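Polyhedrin (Uranotaenia sapphirina cypovirus, PDB 4ZQX) forms the crystalline protein matrix of viral polyhedra, the occlusion bodies that encase cypovirus particles, and binds ATP in the crystal. Local coordinates at residues 16-19 with 20-23. Residues are numbered along the deposited sequence; the frame is centred on the assembly and turned at random.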
loop_
_atom_site.group_PDB
_atom_site.type_symbol
_atom_site.label_atom_id
_atom_site.label_comp_id
_atom_site.label_asym_id
_atom_site.label_seq_id
_atom_site.Cartn_x
_atom_site.Cartn_y
_atom_site.Cartn_z
ATOM N N VAL A 16 -10.118 29.478 7.080
ATOM C CA VAL A 16 -10.622 28.122 6.917
ATOM C C VAL A 16 -10.926 27.839 5.454
ATOM O O VAL A 16 -10.598 26.769 4.938
ATOM C CB VAL A 16 -11.866 27.930 7.776
ATOM C CG1 VAL A 16 -12.543 26.607 7.478
ATOM C CG2 VAL A 16 -11.480 28.061 9.256
ATOM N N ASN A 17 -11.561 28.798 4.783
ATOM C CA ASN A 17 -11.927 28.634 3.379
ATOM C C ASN A 17 -10.736 28.437 2.458
ATOM O O ASN A 17 -10.808 27.639 1.531
ATOM C CB ASN A 17 -12.723 29.854 2.897
ATOM C CG ASN A 17 -14.099 29.927 3.517
ATOM O OD1 ASN A 17 -14.614 28.934 4.038
ATOM N ND2 ASN A 17 -14.708 31.102 3.457
ATOM N N GLU A 18 -9.638 29.149 2.714
ATOM C CA GLU A 18 -8.503 29.142 1.777
ATOM C C GLU A 18 -7.384 28.161 2.118
ATOM O O GLU A 18 -6.491 27.954 1.303
ATOM C CB GLU A 18 -7.894 30.543 1.646
ATOM C CG GLU A 18 -8.896 31.617 1.252
ATOM C CD GLU A 18 -9.604 31.321 -0.063
ATOM O OE1 GLU A 18 -8.935 30.923 -1.035
ATOM O OE2 GLU A 18 -10.840 31.486 -0.122
ATOM N N ALA A 19 -7.437 27.551 3.302
ATOM C CA ALA A 19 -6.361 26.667 3.760
ATOM C C ALA A 19 -5.965 25.563 2.762
ATOM O O ALA A 19 -4.790 25.263 2.632
ATOM C CB ALA A 19 -6.713 26.043 5.112
ATOM N N PRO A 20 -6.939 24.946 2.070
ATOM C CA PRO A 20 -6.570 23.876 1.128
ATOM C C PRO A 20 -5.688 24.308 -0.049
ATOM O O PRO A 20 -5.158 23.455 -0.738
ATOM C CB PRO A 20 -7.925 23.373 0.611
ATOM C CG PRO A 20 -8.918 23.764 1.680
ATOM C CD PRO A 20 -8.403 25.082 2.201
ATOM N N ARG A 21 -5.540 25.605 -0.281
ATOM C CA ARG A 21 -4.701 26.071 -1.379
ATOM C C ARG A 21 -3.215 26.071 -1.009
ATOM O O ARG A 21 -2.352 26.206 -1.878
ATOM C CB ARG A 21 -5.153 27.461 -1.831
ATOM C CG ARG A 21 -6.594 27.463 -2.291
ATOM C CD ARG A 21 -7.093 28.815 -2.771
ATOM N NE ARG A 21 -8.543 28.776 -2.940
ATOM C CZ ARG A 21 -9.169 28.306 -4.015
ATOM N NH1 ARG A 21 -8.481 27.843 -5.052
ATOM N NH2 ARG A 21 -10.493 28.301 -4.054
ATOM N N ALA A 22 -2.912 25.901 0.273
ATOM C CA ALA A 22 -1.522 25.917 0.736
ATOM C C ALA A 22 -0.680 24.722 0.266
ATOM O O ALA A 22 -1.179 23.612 0.066
ATOM C CB ALA A 22 -1.474 26.000 2.269
ATOM N N TYR A 23 0.615 24.974 0.110
ATOM C CA TYR A 23 1.579 23.910 -0.087
ATOM C C TYR A 23 1.513 22.965 1.109
ATOM O O TYR A 23 1.488 23.414 2.247
ATOM C CB TYR A 23 2.990 24.487 -0.251
ATOM C CG TYR A 23 4.020 23.432 -0.591
ATOM C CD1 TYR A 23 4.153 22.955 -1.886
ATOM C CD2 TYR A 23 4.866 22.921 0.381
ATOM C CE1 TYR A 23 5.098 21.979 -2.202
ATOM C CE2 TYR A 23 5.804 21.934 0.083
ATOM C CZ TYR A 23 5.914 21.470 -1.211
ATOM O OH TYR A 23 6.840 20.507 -1.526
#
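A 3-10 turn at A19-R21 that follows the N-terminal helix 4-18 joins E18 and A19 to R21 and A22 through two successive i to i+3 backbone bonds. R21 N donates to E18 O at 3.0 Å. The next bond in the series runs from A22 N to A19 O, at 3.1 Å. P20 has no N-H to give, so position 20 donates no backbone bond; its CD lies 3.6 Å from N17 O. A22 itself is already extended (psi 150°), leaving the 3-10 geometry.

The side chains repeat the E18 to R21 link. The E18 chain folds at chi2, bringing OE1 to within 2.9 Å of R21 NE in a salt bridge. In the R21 conformer described, NE approaches OE1 from the syn side but tilted out of both the carboxylate and the guanidinium plane, and the N-H...O angle of 131° shows a bent bond. The two planes lie only 10° apart, so the near-parallel groups are offset. The other oxygen, E18 OE2, forms a salt bridge with R158, an ATP-binding residue, so one carboxylate spans two arginines and probably offsets the closeness of their guanidinium groups. A19 and P20 also pack on S134 of a second subunit. This is a 3-10 turn following an alpha helix, with a proline within it, here placed beside the ATP site.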